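PDB 4GN1: Ras-associated and pleckstrin homology domains-containing protein 1 from Homo sapiens, which mediates localized membrane signals, is implicated in regulating lamellipodial dynamics, and targets EVL and VASP to the leading edge. Local coordinates for residues 201-206 and 218-223; 3-8 and 21-26; 182-187 and 238-243. One frame throughout, in Å; residues are numbered along the deposited sequence.

Contact 1 of 3, residues 201-206 and 218-223; sequences YCLVLK and KYLCCD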
loop_
_atom_site.group_PDB
_atom_site.type_symbol
_atom_site.label_atom_id
_atom_site.label_comp_id
_atom_site.label_asym_id
_atom_site.label_seq_id
_atom_site.Cartn_x
_atom_site.Cartn_y
_atom_site.Cartn_z
ATOM N N TYR A 201 -10.587 -8.905 3.825
ATOM C CA TYR A 201 -9.998 -8.002 2.838
ATOM C C TYR A 201 -10.015 -6.537 3.329
ATOM O O TYR A 201 -10.896 -5.750 2.974
ATOM C CB TYR A 201 -10.652 -8.210 1.476
ATOM C CG TYR A 201 -10.788 -9.669 1.150
ATOM C CD1 TYR A 201 -9.654 -10.451 0.916
ATOM C CD2 TYR A 201 -12.041 -10.290 1.099
ATOM C CE1 TYR A 201 -9.755 -11.802 0.619
ATOM C CE2 TYR A 201 -12.157 -11.644 0.801
ATOM C CZ TYR A 201 -11.004 -12.397 0.563
ATOM O OH TYR A 201 -11.069 -13.754 0.263
ATOM N N CYS A 202 -9.028 -6.213 4.166
ATOM C CA CYS A 202 -8.965 -4.944 4.883
ATOM C C CYS A 202 -7.749 -4.087 4.554
ATOM O O CYS A 202 -6.608 -4.573 4.546
ATOM C CB CYS A 202 -8.969 -5.190 6.390
ATOM S SG CYS A 202 -10.528 -5.764 7.078
ATOM N N LEU A 203 -7.999 -2.799 4.328
ATOM C CA LEU A 203 -6.923 -1.801 4.211
ATOM C C LEU A 203 -6.996 -0.732 5.330
ATOM O O LEU A 203 -8.075 -0.450 5.859
ATOM C CB LEU A 203 -6.938 -1.150 2.835
ATOM C CG LEU A 203 -8.157 -0.299 2.461
ATOM C CD1 LEU A 203 -7.732 0.734 1.420
ATOM C CD2 LEU A 203 -9.295 -1.140 1.922
ATOM N N VAL A 204 -5.848 -0.155 5.682
ATOM C CA VAL A 204 -5.743 0.764 6.801
ATOM C C VAL A 204 -4.960 1.956 6.307
ATOM O O VAL A 204 -3.942 1.801 5.622
ATOM C CB VAL A 204 -5.004 0.151 8.028
ATOM C CG1 VAL A 204 -4.935 1.135 9.193
ATOM C CG2 VAL A 204 -5.661 -1.130 8.514
ATOM N N LEU A 205 -5.463 3.147 6.633
ATOM C CA LEU A 205 -4.787 4.414 6.325
ATOM C C LEU A 205 -4.442 5.123 7.632
ATOM O O LEU A 205 -5.296 5.291 8.503
ATOM C CB LEU A 205 -5.666 5.285 5.444
ATOM C CG LEU A 205 -6.223 4.617 4.196
ATOM C CD1 LEU A 205 -7.602 5.162 3.935
ATOM C CD2 LEU A 205 -5.345 4.893 2.999
ATOM N N LYS A 206 -3.166 5.452 7.793
ATOM C CA LYS A 206 -2.696 6.237 8.942
ATOM C C LYS A 206 -1.426 6.995 8.610
ATOM O O LYS A 206 -0.666 6.599 7.729
ATOM C CB LYS A 206 -2.447 5.369 10.188
ATOM C CG LYS A 206 -1.306 4.368 10.048
ATOM C CD LYS A 206 -0.723 4.006 11.411
ATOM C CE LYS A 206 0.679 3.421 11.256
ATOM N NZ LYS A 206 1.629 4.490 10.852
ATOM N N LYS A 218 -7.823 5.031 10.037
ATOM C CA LYS A 218 -9.028 4.668 9.299
ATOM C C LYS A 218 -8.969 3.208 8.859
ATOM O O LYS A 218 -7.970 2.766 8.274
ATOM C CB LYS A 218 -9.169 5.562 8.076
ATOM C CG LYS A 218 -9.298 7.034 8.403
ATOM C CD LYS A 218 -10.587 7.282 9.156
ATOM C CE LYS A 218 -10.852 8.758 9.385
ATOM N NZ LYS A 218 -11.822 8.908 10.500
ATOM N N TYR A 219 -10.044 2.467 9.139
ATOM C CA TYR A 219 -10.122 1.048 8.788
ATOM C C TYR A 219 -11.194 0.762 7.757
ATOM O O TYR A 219 -12.352 1.107 7.958
ATOM C CB TYR A 219 -10.414 0.220 10.021
ATOM C CG TYR A 219 -9.392 0.347 11.111
ATOM C CD1 TYR A 219 -8.440 -0.621 11.278
ATOM C CD2 TYR A 219 -9.405 1.428 11.994
ATOM C CE1 TYR A 219 -7.511 -0.537 12.290
ATOM C CE2 TYR A 219 -8.475 1.532 13.016
ATOM C CZ TYR A 219 -7.526 0.543 13.153
ATOM O OH TYR A 219 -6.581 0.594 14.135
ATOM N N LEU A 220 -10.810 0.116 6.663
ATOM C CA LEU A 220 -11.740 -0.183 5.582
ATOM C C LEU A 220 -11.765 -1.683 5.278
ATOM O O LEU A 220 -10.724 -2.350 5.324
ATOM C CB LEU A 220 -11.370 0.601 4.328
ATOM C CG LEU A 220 -11.454 2.115 4.448
ATOM C CD1 LEU A 220 -10.824 2.830 3.252
ATOM C CD2 LEU A 220 -12.898 2.536 4.639
ATOM N N CYS A 221 -12.949 -2.204 4.974
ATOM C CA CYS A 221 -13.120 -3.621 4.653
ATOM C C CYS A 221 -13.803 -3.776 3.300
ATOM O O CYS A 221 -14.810 -3.117 3.022
ATOM C CB CYS A 221 -13.934 -4.335 5.732
ATOM S SG CYS A 221 -14.125 -6.106 5.450
ATOM N N CYS A 222 -13.257 -4.656 2.469
ATOM C CA CYS A 222 -13.748 -4.811 1.121
ATOM C C CYS A 222 -14.503 -6.119 0.994
ATOM O O CYS A 222 -14.286 -7.042 1.793
ATOM C CB CYS A 222 -12.588 -4.779 0.145
ATOM S SG CYS A 222 -11.616 -3.267 0.252
ATOM N N ASP A 223 -15.367 -6.192 -0.023
ATOM C CA ASP A 223 -16.194 -7.381 -0.277
ATOM C C ASP A 223 -15.375 -8.627 -0.598
ATOM O O ASP A 223 -15.757 -9.732 -0.206
ATOM C CB ASP A 223 -17.205 -7.138 -1.421
ATOM C CG ASP A 223 -18.486 -6.455 -0.948
ATOM O OD1 ASP A 223 -19.159 -5.808 -1.792
ATOM O OD2 ASP A 223 -18.822 -6.556 0.258
#

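Contact 2 of 3, residues 3-8 and 21-26; sequences VKKLVI and MVDERQ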
loop_
_atom_site.group_PDB
_atom_site.type_symbol
_atom_site.label_atom_id
_atom_site.label_comp_id
_atom_site.label_asym_id
_atom_site.label_seq_id
_atom_site.Cartn_x
_atom_site.Cartn_y
_atom_site.Cartn_z
ATOM N N VAL A 3 28.102 10.199 6.768
ATOM C CA VAL A 3 26.750 9.556 6.631
ATOM C C VAL A 3 26.542 8.380 7.583
ATOM O O VAL A 3 27.229 7.365 7.484
ATOM C CB VAL A 3 26.445 9.118 5.181
ATOM C CG1 VAL A 3 25.797 10.267 4.412
ATOM C CG2 VAL A 3 27.700 8.609 4.478
ATOM N N LYS A 4 25.577 8.530 8.488
ATOM C CA LYS A 4 25.344 7.569 9.565
ATOM C C LYS A 4 24.964 6.173 9.067
ATOM O O LYS A 4 24.163 6.012 8.133
ATOM C CB LYS A 4 24.250 8.066 10.506
ATOM C CG LYS A 4 24.469 9.449 11.102
ATOM C CD LYS A 4 23.153 10.227 11.063
ATOM C CE LYS A 4 22.765 10.823 12.410
ATOM N NZ LYS A 4 21.277 10.836 12.534
ATOM N N LYS A 5 25.546 5.180 9.735
ATOM C CA LYS A 5 25.291 3.770 9.488
ATOM C C LYS A 5 24.263 3.237 10.473
ATOM O O LYS A 5 24.185 3.701 11.618
ATOM C CB LYS A 5 26.585 2.985 9.677
ATOM C CG LYS A 5 27.792 3.543 8.942
ATOM C CD LYS A 5 27.708 3.219 7.462
ATOM C CE LYS A 5 28.460 4.230 6.622
ATOM N NZ LYS A 5 28.272 3.800 5.215
ATOM N N LEU A 6 23.484 2.250 10.041
ATOM C CA LEU A 6 22.580 1.526 10.950
ATOM C C LEU A 6 22.445 0.050 10.580
ATOM O O LEU A 6 22.185 -0.285 9.427
ATOM C CB LEU A 6 21.191 2.182 11.002
ATOM C CG LEU A 6 20.097 1.431 11.781
ATOM C CD1 LEU A 6 20.150 1.670 13.283
ATOM C CD2 LEU A 6 18.736 1.846 11.249
ATOM N N VAL A 7 22.613 -0.817 11.578
ATOM C CA VAL A 7 22.357 -2.240 11.440
ATOM C C VAL A 7 20.893 -2.553 11.747
ATOM O O VAL A 7 20.421 -2.342 12.855
ATOM C CB VAL A 7 23.301 -3.090 12.311
ATOM C CG1 VAL A 7 23.228 -4.552 11.891
ATOM C CG2 VAL A 7 24.743 -2.602 12.185
ATOM N N ILE A 8 20.172 -3.014 10.727
ATOM C CA ILE A 8 18.792 -3.458 10.873
ATOM C C ILE A 8 18.729 -4.983 10.966
ATOM O O ILE A 8 19.656 -5.676 10.552
ATOM C CB ILE A 8 17.912 -2.969 9.698
ATOM C CG1 ILE A 8 18.393 -3.565 8.374
ATOM C CG2 ILE A 8 17.953 -1.454 9.630
ATOM C CD1 ILE A 8 17.431 -3.379 7.227
ATOM N N MET A 21 23.897 -3.900 7.499
ATOM C CA MET A 21 24.092 -2.478 7.666
ATOM C C MET A 21 23.444 -1.677 6.529
ATOM O O MET A 21 23.599 -2.004 5.370
ATOM C CB MET A 21 25.588 -2.171 7.778
ATOM C CG MET A 21 25.889 -0.748 8.213
ATOM S SD MET A 21 27.656 -0.441 8.284
ATOM C CE MET A 21 28.091 -0.488 6.534
ATOM N N VAL A 22 22.718 -0.626 6.882
ATOM C CA VAL A 22 22.180 0.333 5.911
ATOM C C VAL A 22 22.727 1.715 6.291
ATOM O O VAL A 22 23.245 1.880 7.382
ATOM C CB VAL A 22 20.635 0.348 5.923
ATOM C CG1 VAL A 22 20.082 -1.036 5.608
ATOM C CG2 VAL A 22 20.105 0.838 7.272
ATOM N N ASP A 23 22.654 2.696 5.400
ATOM C CA ASP A 23 23.020 4.044 5.772
ATOM C C ASP A 23 21.868 5.019 5.511
ATOM O O ASP A 23 20.890 4.677 4.840
ATOM C CB ASP A 23 24.311 4.488 5.066
ATOM C CG ASP A 23 24.105 4.799 3.588
ATOM O OD1 ASP A 23 23.102 5.438 3.211
ATOM O OD2 ASP A 23 24.961 4.400 2.788
ATOM N N GLU A 24 22.004 6.241 6.024
ATOM C CA GLU A 24 20.880 7.170 6.064
ATOM C C GLU A 24 20.507 7.709 4.681
ATOM O O GLU A 24 19.501 8.370 4.529
ATOM C CB GLU A 24 21.139 8.315 7.049
ATOM C CG GLU A 24 22.173 9.310 6.551
ATOM C CD GLU A 24 22.474 10.396 7.558
ATOM O OE1 GLU A 24 21.508 11.010 8.074
ATOM O OE2 GLU A 24 23.669 10.635 7.835
ATOM N N ARG A 25 21.310 7.427 3.674
ATOM C CA ARG A 25 20.983 7.916 2.319
ATOM C C ARG A 25 20.222 6.896 1.465
ATOM O O ARG A 25 19.740 7.226 0.403
ATOM C CB ARG A 25 22.257 8.346 1.582
ATOM C CG ARG A 25 22.857 9.665 2.064
ATOM C CD ARG A 25 24.160 9.970 1.333
ATOM N NE ARG A 25 23.929 10.244 -0.084
ATOM C CZ ARG A 25 23.707 11.456 -0.594
ATOM N NH1 ARG A 25 23.698 12.517 0.203
ATOM N NH2 ARG A 25 23.494 11.605 -1.901
ATOM N N GLN A 26 20.139 5.655 1.925
ATOM C CA GLN A 26 19.727 4.579 1.039
ATOM C C GLN A 26 18.234 4.529 0.854
ATOM O O GLN A 26 17.476 4.756 1.793
ATOM C CB GLN A 26 20.239 3.227 1.537
ATOM C CG GLN A 26 21.719 3.011 1.248
ATOM C CD GLN A 26 22.238 1.706 1.821
ATOM O OE1 GLN A 26 21.888 1.330 2.932
ATOM N NE2 GLN A 26 23.062 1.018 1.065
#

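Contact 3 of 3, residues 182-187 and 238-243; sequences HVNVYY and AKYGKQ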
loop_
_atom_site.group_PDB
_atom_site.type_symbol
_atom_site.label_atom_id
_atom_site.label_comp_id
_atom_site.label_asym_id
_atom_site.label_seq_id
_atom_site.Cartn_x
_atom_site.Cartn_y
_atom_site.Cartn_z
ATOM N N HIS A 182 -0.255 12.640 3.731
ATOM C CA HIS A 182 0.463 12.205 4.935
ATOM C C HIS A 182 -0.141 10.974 5.551
ATOM O O HIS A 182 -0.138 10.827 6.779
ATOM C CB HIS A 182 0.579 13.350 5.972
ATOM C CG HIS A 182 1.130 14.644 5.392
ATOM N ND1 HIS A 182 2.430 14.783 4.999
ATOM C CD2 HIS A 182 0.506 15.860 5.120
ATOM C CE1 HIS A 182 2.615 16.017 4.512
ATOM N NE2 HIS A 182 1.437 16.678 4.584
ATOM N N VAL A 183 -0.694 10.099 4.711
ATOM C CA VAL A 183 -1.067 8.761 5.151
ATOM C C VAL A 183 -0.461 7.690 4.237
ATOM O O VAL A 183 -0.448 7.822 3.001
ATOM C CB VAL A 183 -2.606 8.536 5.270
ATOM C CG1 VAL A 183 -3.244 9.545 6.224
ATOM C CG2 VAL A 183 -3.293 8.540 3.906
ATOM N N ASN A 184 0.052 6.645 4.867
ATOM C CA ASN A 184 0.430 5.442 4.179
ATOM C C ASN A 184 -0.767 4.500 4.187
ATOM O O ASN A 184 -1.715 4.704 4.944
ATOM C CB ASN A 184 1.627 4.806 4.881
ATOM C CG ASN A 184 2.879 5.641 4.761
ATOM O OD1 ASN A 184 3.036 6.415 3.810
ATOM N ND2 ASN A 184 3.790 5.483 5.712
ATOM N N VAL A 185 -0.730 3.483 3.340
ATOM C CA VAL A 185 -1.801 2.529 3.260
ATOM C C VAL A 185 -1.200 1.177 3.605
ATOM O O VAL A 185 -0.071 0.888 3.231
ATOM C CB VAL A 185 -2.559 2.576 1.885
ATOM C CG1 VAL A 185 -1.658 2.305 0.683
ATOM C CG2 VAL A 185 -3.706 1.589 1.876
ATOM N N TYR A 186 -1.947 0.374 4.349
ATOM C CA TYR A 186 -1.448 -0.902 4.873
ATOM C C TYR A 186 -2.495 -1.951 4.582
ATOM O O TYR A 186 -3.646 -1.609 4.296
ATOM C CB TYR A 186 -1.247 -0.810 6.392
ATOM C CG TYR A 186 -0.412 0.382 6.836
ATOM C CD1 TYR A 186 -0.905 1.679 6.726
ATOM C CD2 TYR A 186 0.880 0.208 7.363
ATOM C CE1 TYR A 186 -0.151 2.758 7.106
ATOM C CE2 TYR A 186 1.652 1.297 7.746
ATOM C CZ TYR A 186 1.123 2.571 7.618
ATOM O OH TYR A 186 1.848 3.691 8.001
ATOM N N TYR A 187 -2.096 -3.219 4.652
ATOM C CA TYR A 187 -3.036 -4.340 4.765
ATOM C C TYR A 187 -3.172 -4.739 6.215
ATOM O O TYR A 187 -2.173 -4.870 6.921
ATOM C CB TYR A 187 -2.538 -5.556 4.007
ATOM C CG TYR A 187 -2.377 -5.363 2.521
ATOM C CD1 TYR A 187 -3.491 -5.335 1.671
ATOM C CD2 TYR A 187 -1.103 -5.235 1.949
ATOM C CE1 TYR A 187 -3.339 -5.177 0.305
ATOM C CE2 TYR A 187 -0.945 -5.077 0.571
ATOM C CZ TYR A 187 -2.066 -5.042 -0.237
ATOM O OH TYR A 187 -1.920 -4.874 -1.597
ATOM N N ALA A 238 -2.597 7.613 -6.577
ATOM C CA ALA A 238 -2.967 8.952 -6.121
ATOM C C ALA A 238 -2.018 9.516 -5.052
ATOM O O ALA A 238 -1.889 10.735 -4.927
ATOM C CB ALA A 238 -4.385 8.918 -5.583
ATOM N N LYS A 239 -1.373 8.635 -4.272
ATOM C CA LYS A 239 -0.352 9.088 -3.318
ATOM C C LYS A 239 1.010 9.348 -3.965
ATOM O O LYS A 239 1.600 10.423 -3.774
ATOM C CB LYS A 239 -0.166 8.113 -2.154
ATOM C CG LYS A 239 0.865 8.623 -1.150
ATOM C CD LYS A 239 0.810 7.885 0.159
ATOM C CE LYS A 239 1.955 8.308 1.053
ATOM N NZ LYS A 239 1.738 9.600 1.756
ATOM N N TYR A 240 1.505 8.345 -4.691
ATOM C CA TYR A 240 2.865 8.336 -5.183
ATOM C C TYR A 240 3.027 8.786 -6.621
ATOM O O TYR A 240 4.117 9.188 -7.015
ATOM C CB TYR A 240 3.470 6.957 -4.994
ATOM C CG TYR A 240 3.588 6.555 -3.532
ATOM C CD1 TYR A 240 4.520 7.174 -2.684
ATOM C CD2 TYR A 240 2.772 5.552 -3.001
ATOM C CE1 TYR A 240 4.626 6.812 -1.348
ATOM C CE2 TYR A 240 2.846 5.192 -1.677
ATOM C CZ TYR A 240 3.778 5.821 -0.854
ATOM O OH TYR A 240 3.861 5.456 0.446
ATOM N N GLY A 241 1.960 8.684 -7.414
ATOM C CA GLY A 241 1.993 9.069 -8.837
ATOM C C GLY A 241 3.134 8.505 -9.658
ATOM O O GLY A 241 3.562 7.395 -9.428
ATOM N N LYS A 242 3.635 9.287 -10.613
ATOM C CA LYS A 242 4.618 8.835 -11.630
ATOM C C LYS A 242 5.812 8.113 -11.018
ATOM O O LYS A 242 6.411 7.223 -11.636
ATOM C CB LYS A 242 5.082 10.035 -12.490
ATOM C CG LYS A 242 6.349 9.805 -13.320
ATOM C CD LYS A 242 6.495 10.810 -14.453
ATOM C CE LYS A 242 7.743 10.516 -15.282
ATOM N NZ LYS A 242 8.150 11.648 -16.176
ATOM N N GLN A 243 6.143 8.504 -9.791
ATOM C CA GLN A 243 7.207 7.874 -9.028
ATOM C C GLN A 243 7.041 6.343 -8.914
ATOM O O GLN A 243 8.043 5.616 -8.955
ATOM C CB GLN A 243 7.299 8.541 -7.653
ATOM C CG GLN A 243 8.362 7.965 -6.721
ATOM C CD GLN A 243 9.776 8.209 -7.209
ATOM O OE1 GLN A 243 10.389 7.329 -7.788
ATOM N NE2 GLN A 243 10.287 9.396 -6.982
HETATM O O HOH W 1 5.126 6.831 2.216
HETATM O O HOH W 2 2.591 9.133 4.230
HETATM O O HOH W 3 1.439 3.658 1.673
#

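Contact 1 of 3, residues 201-206 and 218-223
Leu-203 and Leu-220 face each other as an antiparallel hydrogen-bonded pair in the beta hairpin of strands 202-206 and 218-221, part of the pleckstrin homology domain. Their backbones are joined both ways: Leu-220 N reaches Leu-203 O and Leu-203 N reaches Leu-220 O, each at 2.9 Å, the second bond more bent at 141° at the hydrogen. With chi1 at 65°, Leu-203 holds CG between its own N and carbonyl carbon, and this swings CD2 back over the partner strand, where it rests 3.6 Å from Leu-220 CB. The same methyl meets Cys-222 SG. Leu-220 CD1 meets Leu-205 CD1 at 4.0 Å, and the three leucines join in series on this face, which Lys-218 also shares; Ile-235 of helix 225-240 packs on Leu-203, and Leu-140 of strand 135-141 on Leu-220. The opposite face carries Cys-202, Val-204, Tyr-219 and Cys-221, with Val-204 and Tyr-219 lying side by side and pointing the same way. Tyr-201 adds a further backbone bond. Its carbonyl accepts from Cys-222 N at 2.7 Å, while its ring brings an edge, near the ring plane, to Cys-222 O, with CD2 4.0 Å from that oxygen.

Contact 2 of 3, residues 3-8 and 21-26
Residues 3-8 and 21-26 form a surface contact at the open end of the hairpin of strands 5-11 and 17-23 in the Ras-associating domain, where strand 17-23 is outermost within the chain. Leu-6 and Val-22 make the central hydrogen-bonded pair, with Val-22 N donating to Leu-6 O at 2.6 Å and Leu-6 N returning a bond to Val-22 O. Val-22 turns inward from the ladder. Val-22 CG2 lies 3.2 Å from Leu-6 O, and Val-22 CG1 meets Ile-8 CD1 at 3.9 Å, the side chains of Val-22 and Ile-8 crossing at about a right angle. Helices 28-39 and 68-72 supply Val-31 and Val-69 to the same valine.

The other face is more exposed. Here the thioether of Met-21 runs against the aliphatic part of Lys-5, Met-21 SD being 3.8 Å from Lys-5 CD, while Lys-5 NZ stays 4.1 Å from Asp-23 OD2, near an opposite charge but short of a salt bridge.

Beyond the strands, Glu-24 and Lys-4 continue the pairing by mixed means. Glu-24 N bonds to Lys-4 O, and the Glu-24 carboxylate comes back to take Lys-4 N on OE2 at 2.9 Å, the donor standing 39° out of the carboxylate plane. The chain of Glu-24 is extended beyond CG, with chi1 at 72°, and this brings its carboxylate across Lys-4 CD. Val-3 CG1 then packs on Arg-25 CD at 3.5 Å.

Strand 17-23 ends in a type I turn from Asp-23 to Gln-26, in which Asp-23 OD1 accepts from Arg-25 N on its anti side, an Asx turn. A beta hairpin followed by a helix, here 28-39, opens the ubiquitin-like (beta-grasp) fold of Ras-associating domains.

Contact 3 of 3, residues 182-187 and 238-243
Lys-239 and Tyr-240, at the end of helix 225-240, reach the start of strand 184-188 largely through water. Lys-239 comes first, with CG anti to the backbone N (chi1 -178°); the extended chain brings CD and CE to Val-183 O, and the bend at chi4 turns NZ to the same oxygen. The Lys-239 NZ to Val-183 O bond, at 3.1 Å, is weak; the stronger backbone partner of this ammonium is Leu-180 O. NZ also donates to water 2 at 2.7 Å, and that water donates a hydrogen bond to Asn-184 OD1.

Tyr-240 follows, its ring carrying Lys-239 CG over the centre of one face, 3.9 Å above the plane. Its hydroxyl gives a hydrogen bond to water 1, 2.6 Å from OH, which in turn donates to Asn-184 OD1. Water 3, in the ring plane like water 1, accepts from Val-185 N and donates to Tyr-240 OH over 3.3 Å. Two waters therefore grip Asn-184 OD1, while its ND2 donates to a malonate ion, probably from the crystallisation liquor. At Gly-241 the chain leaves helical geometry with positive phi. A C-terminal helix capping one end of the beta barrel is characteristic of the pleckstrin homology fold.

Contact 1 is a buried strand pairing and contact 2 an exposed one, though both are antiparallel hairpins; they belong to different domains, with nearest atoms about 17 Å apart. In contact 1 the pairing is backed by leucines that pack on helix 225-240 and on other strands of the domain, whereas contact 2 leaves charged and thioether chains on one face and turns Leu-6, Ile-8 and Val-22 to the helices. Contact 3 is partly buried and, unlike the others, works mainly through side chains and bridging waters. It shares elements with contact 1: strand 184-188 borders strand 202-206, Val-204 O lying 2.8 Å from Tyr-186 N, and helix 225-240 follows strand 218-221. Contact 2 touches neither.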